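PDB 5YVD: Nsp15 from Middle East respiratory syndrome-related coronavirus, which probably cleaves RNA on the 3' side of uridines as a manganese-dependent endoribonuclease of the EndoU family, working as a hexamer. Local coordinates for residues 46-60 with 91-105. Sequence-based numbering, arbitrary orientation.
Sequences KTTLPTNIAFELYAK and SNIYGTATIGVCKYT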
loop_
_atom_site.group_PDB
_atom_site.type_symbol
_atom_site.label_atom_id
_atom_site.label_comp_id
_atom_site.label_asym_id
_atom_site.label_seq_id
_atom_site.Cartn_x
_atom_site.Cartn_y
_atom_site.Cartn_z
ATOM N N LYS A 46 -4.913 -12.424 -1.667
ATOM C CA LYS A 46 -5.634 -12.027 -2.891
ATOM C C LYS A 46 -7.098 -11.712 -2.620
ATOM O O LYS A 46 -7.918 -11.727 -3.519
ATOM C CB LYS A 46 -5.534 -13.128 -3.940
ATOM C CG LYS A 46 -4.134 -13.681 -4.145
ATOM C CD LYS A 46 -3.156 -12.590 -4.527
ATOM C CE LYS A 46 -1.968 -13.171 -5.270
ATOM N NZ LYS A 46 -1.293 -12.090 -6.047
ATOM N N THR A 47 -7.396 -11.375 -1.379
ATOM C CA THR A 47 -8.748 -11.207 -0.869
ATOM C C THR A 47 -9.042 -9.733 -0.745
ATOM O O THR A 47 -8.136 -8.904 -0.894
ATOM C CB THR A 47 -8.819 -11.865 0.516
ATOM O OG1 THR A 47 -8.529 -13.254 0.342
ATOM C CG2 THR A 47 -10.151 -11.792 1.096
ATOM N N THR A 48 -10.309 -9.393 -0.497
ATOM C CA THR A 48 -10.666 -8.028 -0.095
ATOM C C THR A 48 -10.631 -7.877 1.407
ATOM O O THR A 48 -11.056 -6.834 1.925
ATOM C CB THR A 48 -12.073 -7.583 -0.596
ATOM O OG1 THR A 48 -13.104 -8.345 0.069
ATOM C CG2 THR A 48 -12.160 -7.673 -2.156
ATOM N N LEU A 49 -10.086 -8.877 2.100
ATOM C CA LEU A 49 -10.045 -8.886 3.559
ATOM C C LEU A 49 -8.637 -8.505 4.090
ATOM O O LEU A 49 -7.632 -8.651 3.386
ATOM C CB LEU A 49 -10.457 -10.245 4.095
ATOM C CG LEU A 49 -11.896 -10.666 3.824
ATOM C CD1 LEU A 49 -12.108 -12.109 4.222
ATOM C CD2 LEU A 49 -12.891 -9.789 4.578
ATOM N N PRO A 50 -8.569 -8.011 5.331
ATOM C CA PRO A 50 -7.312 -7.686 5.914
ATOM C C PRO A 50 -6.399 -8.902 5.867
ATOM O O PRO A 50 -6.799 -10.013 6.238
ATOM C CB PRO A 50 -7.685 -7.340 7.344
ATOM C CG PRO A 50 -9.069 -6.835 7.248
ATOM C CD PRO A 50 -9.645 -7.841 6.316
ATOM N N THR A 51 -5.175 -8.672 5.413
ATOM C CA THR A 51 -4.237 -9.723 5.223
ATOM C C THR A 51 -4.202 -10.743 6.365
ATOM O O THR A 51 -4.155 -11.962 6.112
ATOM C CB THR A 51 -2.851 -9.129 5.026
ATOM O OG1 THR A 51 -2.858 -8.310 3.868
ATOM C CG2 THR A 51 -1.854 -10.223 4.805
ATOM N N ASN A 52 -4.198 -10.280 7.613
ATOM C CA ASN A 52 -4.032 -11.222 8.728
ATOM C C ASN A 52 -5.255 -12.142 8.903
ATOM O O ASN A 52 -5.144 -13.238 9.440
ATOM C CB ASN A 52 -3.704 -10.504 10.040
ATOM C CG ASN A 52 -4.774 -9.544 10.452
ATOM O OD1 ASN A 52 -5.256 -8.765 9.638
ATOM N ND2 ASN A 52 -5.163 -9.593 11.715
ATOM N N ILE A 53 -6.409 -11.687 8.424
ATOM C CA ILE A 53 -7.654 -12.424 8.542
ATOM C C ILE A 53 -7.760 -13.425 7.408
ATOM O O ILE A 53 -8.164 -14.587 7.616
ATOM C CB ILE A 53 -8.866 -11.472 8.472
ATOM C CG1 ILE A 53 -8.821 -10.471 9.613
ATOM C CG2 ILE A 53 -10.178 -12.240 8.575
ATOM C CD1 ILE A 53 -9.202 -11.048 10.956
ATOM N N ALA A 54 -7.397 -12.965 6.211
ATOM C CA ALA A 54 -7.427 -13.797 5.030
ATOM C C ALA A 54 -6.535 -15.007 5.247
ATOM O O ALA A 54 -6.870 -16.122 4.880
ATOM C CB ALA A 54 -6.964 -13.013 3.831
ATOM N N PHE A 55 -5.404 -14.768 5.879
ATOM C CA PHE A 55 -4.468 -15.812 6.257
ATOM C C PHE A 55 -5.056 -16.786 7.247
ATOM O O PHE A 55 -4.721 -17.973 7.206
ATOM C CB PHE A 55 -3.226 -15.148 6.869
ATOM C CG PHE A 55 -2.252 -16.102 7.510
ATOM C CD1 PHE A 55 -1.670 -17.128 6.778
ATOM C CD2 PHE A 55 -1.871 -15.929 8.827
ATOM C CE1 PHE A 55 -0.749 -17.970 7.367
ATOM C CE2 PHE A 55 -0.972 -16.777 9.422
ATOM C CZ PHE A 55 -0.409 -17.794 8.690
ATOM N N GLU A 56 -5.887 -16.291 8.167
ATOM C CA GLU A 56 -6.490 -17.150 9.204
ATOM C C GLU A 56 -7.543 -18.071 8.562
ATOM O O GLU A 56 -7.593 -19.265 8.823
ATOM C CB GLU A 56 -7.086 -16.297 10.343
ATOM C CG GLU A 56 -7.811 -17.073 11.441
ATOM C CD GLU A 56 -8.414 -16.201 12.548
ATOM O OE1 GLU A 56 -7.833 -15.136 12.850
ATOM O OE2 GLU A 56 -9.464 -16.590 13.137
ATOM N N LEU A 57 -8.359 -17.508 7.684
ATOM C CA LEU A 57 -9.395 -18.275 7.032
ATOM C C LEU A 57 -8.786 -19.318 6.138
ATOM O O LEU A 57 -9.243 -20.457 6.088
ATOM C CB LEU A 57 -10.263 -17.359 6.213
ATOM C CG LEU A 57 -11.117 -16.386 7.020
ATOM C CD1 LEU A 57 -12.003 -15.532 6.127
ATOM C CD2 LEU A 57 -11.952 -17.146 8.039
ATOM N N TYR A 58 -7.744 -18.916 5.423
ATOM C CA TYR A 58 -6.881 -19.875 4.754
ATOM C C TYR A 58 -6.445 -21.018 5.678
ATOM O O TYR A 58 -6.660 -22.183 5.367
ATOM C CB TYR A 58 -5.654 -19.188 4.189
ATOM C CG TYR A 58 -4.702 -20.151 3.560
ATOM C CD1 TYR A 58 -3.414 -20.345 4.079
ATOM C CD2 TYR A 58 -5.088 -20.893 2.467
ATOM C CE1 TYR A 58 -2.547 -21.247 3.511
ATOM C CE2 TYR A 58 -4.230 -21.799 1.893
ATOM C CZ TYR A 58 -2.973 -21.971 2.415
ATOM O OH TYR A 58 -2.154 -22.866 1.799
ATOM N N ALA A 59 -5.833 -20.700 6.806
ATOM C CA ALA A 59 -5.350 -21.765 7.692
ATOM C C ALA A 59 -6.465 -22.615 8.266
ATOM O O ALA A 59 -6.255 -23.784 8.573
ATOM C CB ALA A 59 -4.514 -21.201 8.824
ATOM N N LYS A 60 -7.637 -22.044 8.400
ATOM C CA LYS A 60 -8.757 -22.743 8.949
ATOM C C LYS A 60 -9.564 -23.429 7.875
ATOM O O LYS A 60 -10.532 -24.067 8.155
ATOM C CB LYS A 60 -9.598 -21.776 9.759
ATOM C CG LYS A 60 -9.116 -21.622 11.179
ATOM C CD LYS A 60 -9.442 -20.276 11.761
ATOM C CE LYS A 60 -9.391 -20.285 13.269
ATOM N NZ LYS A 60 -10.446 -19.437 13.860
ATOM N N SER A 91 -7.868 -18.244 -4.739
ATOM C CA SER A 91 -7.128 -17.922 -3.510
ATOM C C SER A 91 -7.944 -16.980 -2.632
ATOM O O SER A 91 -7.474 -15.929 -2.166
ATOM C CB SER A 91 -5.732 -17.363 -3.810
ATOM O OG SER A 91 -4.947 -18.421 -4.280
ATOM N N ASN A 92 -9.192 -17.389 -2.449
ATOM C CA ASN A 92 -10.154 -16.673 -1.643
ATOM C C ASN A 92 -11.069 -17.723 -1.066
ATOM O O ASN A 92 -10.942 -18.914 -1.332
ATOM C CB ASN A 92 -10.942 -15.633 -2.506
ATOM C CG ASN A 92 -11.566 -14.478 -1.679
ATOM O OD1 ASN A 92 -12.033 -14.666 -0.564
ATOM N ND2 ASN A 92 -11.584 -13.290 -2.246
ATOM N N ILE A 93 -12.021 -17.252 -0.292
ATOM C CA ILE A 93 -12.988 -18.085 0.371
ATOM C C ILE A 93 -14.303 -18.040 -0.393
ATOM O O ILE A 93 -14.534 -17.130 -1.202
ATOM C CB ILE A 93 -13.121 -17.575 1.810
ATOM C CG1 ILE A 93 -12.958 -18.719 2.761
ATOM C CG2 ILE A 93 -14.416 -16.825 2.090
ATOM C CD1 ILE A 93 -12.570 -18.207 4.112
ATOM N N TYR A 94 -15.167 -19.019 -0.160
ATOM C CA TYR A 94 -16.491 -18.955 -0.756
ATOM C C TYR A 94 -17.293 -18.015 0.136
ATOM O O TYR A 94 -17.438 -18.284 1.327
ATOM C CB TYR A 94 -17.138 -20.339 -0.875
ATOM C CG TYR A 94 -18.543 -20.292 -1.438
ATOM C CD1 TYR A 94 -19.633 -20.145 -0.603
ATOM C CD2 TYR A 94 -18.781 -20.380 -2.801
ATOM C CE1 TYR A 94 -20.924 -20.116 -1.092
ATOM C CE2 TYR A 94 -20.077 -20.348 -3.305
ATOM C CZ TYR A 94 -21.147 -20.211 -2.438
ATOM O OH TYR A 94 -22.433 -20.170 -2.905
ATOM N N GLY A 95 -17.764 -16.906 -0.438
ATOM C CA GLY A 95 -18.489 -15.884 0.301
ATOM C C GLY A 95 -17.512 -14.949 0.980
ATOM O O GLY A 95 -16.344 -14.921 0.607
ATOM N N THR A 96 -17.997 -14.199 1.973
ATOM C CA THR A 96 -17.246 -13.130 2.622
ATOM C C THR A 96 -17.395 -13.097 4.135
ATOM O O THR A 96 -16.497 -12.636 4.837
ATOM C CB THR A 96 -17.787 -11.783 2.166
ATOM O OG1 THR A 96 -19.217 -11.836 2.208
ATOM C CG2 THR A 96 -17.319 -11.456 0.755
ATOM N N ALA A 97 -18.552 -13.508 4.645
ATOM C CA ALA A 97 -18.726 -13.652 6.082
ATOM C C ALA A 97 -18.563 -15.106 6.443
ATOM O O ALA A 97 -18.555 -15.964 5.580
ATOM C CB ALA A 97 -20.097 -13.144 6.527
ATOM N N THR A 98 -18.474 -15.369 7.738
ATOM C CA THR A 98 -18.222 -16.694 8.256
ATOM C C THR A 98 -19.072 -16.927 9.536
ATOM O O THR A 98 -19.662 -15.987 10.094
ATOM C CB THR A 98 -16.719 -16.813 8.512
ATOM O OG1 THR A 98 -16.302 -18.165 8.329
ATOM C CG2 THR A 98 -16.375 -16.369 9.891
ATOM N N ILE A 99 -19.182 -18.181 9.972
ATOM C CA ILE A 99 -19.945 -18.525 11.182
ATOM C C ILE A 99 -19.185 -19.539 12.025
ATOM O O ILE A 99 -18.920 -20.668 11.591
ATOM C CB ILE A 99 -21.322 -19.106 10.851
ATOM C CG1 ILE A 99 -22.199 -18.055 10.157
ATOM C CG2 ILE A 99 -22.015 -19.577 12.124
ATOM C CD1 ILE A 99 -23.411 -18.626 9.462
ATOM N N GLY A 100 -18.828 -19.115 13.232
ATOM C CA GLY A 100 -18.136 -19.960 14.163
ATOM C C GLY A 100 -16.799 -20.394 13.650
ATOM O O GLY A 100 -16.409 -21.533 13.858
ATOM N N VAL A 101 -16.075 -19.493 12.998
ATOM C CA VAL A 101 -14.730 -19.824 12.497
ATOM C C VAL A 101 -13.656 -18.796 12.877
ATOM O O VAL A 101 -12.567 -19.179 13.276
ATOM C CB VAL A 101 -14.747 -19.991 10.964
ATOM C CG1 VAL A 101 -13.358 -20.283 10.440
ATOM C CG2 VAL A 101 -15.678 -21.112 10.569
ATOM N N CYS A 102 -13.945 -17.508 12.707
ATOM C CA CYS A 102 -12.990 -16.431 12.974
ATOM C C CYS A 102 -13.782 -15.261 13.570
ATOM O O CYS A 102 -14.789 -14.824 12.989
ATOM C CB CYS A 102 -12.291 -16.030 11.674
ATOM S SG CYS A 102 -11.304 -14.501 11.675
ATOM N N LYS A 103 -13.342 -14.767 14.730
ATOM C CA LYS A 103 -14.141 -13.774 15.493
ATOM C C LYS A 103 -14.413 -12.487 14.713
ATOM O O LYS A 103 -15.472 -11.876 14.848
ATOM C CB LYS A 103 -13.499 -13.434 16.839
ATOM C CG LYS A 103 -13.827 -14.400 17.974
ATOM C CD LYS A 103 -12.805 -14.284 19.122
ATOM C CE LYS A 103 -12.830 -12.912 19.827
ATOM N NZ LYS A 103 -11.574 -12.602 20.576
ATOM N N TYR A 104 -13.463 -12.096 13.886
ATOM C CA TYR A 104 -13.562 -10.854 13.169
ATOM C C TYR A 104 -14.608 -10.933 12.063
ATOM O O TYR A 104 -15.289 -9.955 11.809
ATOM C CB TYR A 104 -12.190 -10.479 12.611
ATOM C CG TYR A 104 -12.127 -9.097 12.024
ATOM C CD1 TYR A 104 -12.448 -8.882 10.689
ATOM C CD2 TYR A 104 -11.759 -7.994 12.803
ATOM C CE1 TYR A 104 -12.407 -7.613 10.143
ATOM C CE2 TYR A 104 -11.726 -6.711 12.262
ATOM C CZ TYR A 104 -12.039 -6.541 10.929
ATOM O OH TYR A 104 -12.007 -5.310 10.349
ATOM N N THR A 105 -14.764 -12.090 11.427
ATOM C CA THR A 105 -15.702 -12.227 10.309
ATOM C C THR A 105 -17.007 -12.990 10.605
ATOM O O THR A 105 -17.900 -13.040 9.726
ATOM C CB THR A 105 -15.032 -12.938 9.146
ATOM O OG1 THR A 105 -14.455 -14.170 9.614
ATOM C CG2 THR A 105 -13.978 -12.045 8.528
HETATM O O HOH W 1 -5.446 -15.030 -0.481
HETATM O O HOH W 2 -10.419 -15.827 15.866
#
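Ile53 and Leu57, one turn apart on helix 51-59, anchor a mainly apolar contact between two regions of the chain: the helix, from the N-terminal oligomerisation region, lies against strand 92-93 and the long loop after it, in the middle-domain region. The two segments bury 731 Å² between them, yet no clear direct hydrogen bond crosses. Leu57 touches both strand and loop. Its side chain and that of Ile93 cross at about a right angle, with Ile93 CD1 against Leu57 CB, CG and CD1, while Leu57 CD2 lies 3.8 Å from Cys102 CB. Ile53 divides its branches: CD1 stands 3.5 Å from Tyr104 CB, set obliquely to that ring, whereas CG2, anti to the backbone N, reaches Thr105 CG2 at 3.8 Å. Beside this apolar patch, Glu56 extends its chain (chi1 177°, chi2 -179°) until OE2 lies 3.1 Å from Cys102 SG. One water bridges the segments, accepting from Lys46 N at 2.9 Å and donating to Ser91 O at 2.8 Å; a second donates to Glu56 OE2 and accepts, weakly, from Lys103 N. Near the first, Asn92 OD1 accepts an in-plane, lone-pair hydrogen bond from the following Ile93 N (2.6 Å), and Asn92 crosses Thr47 at about a right angle. Neighbouring subunits adjoin: Thr48 OG1 is hydrogen-bonded to Asp39 of the third subunit, and Lys34 of the second makes a cation-pi contact with Tyr104. The chemistry thus implies two regions joined chiefly by side-chain packing, with water-mediated polar links at the margins.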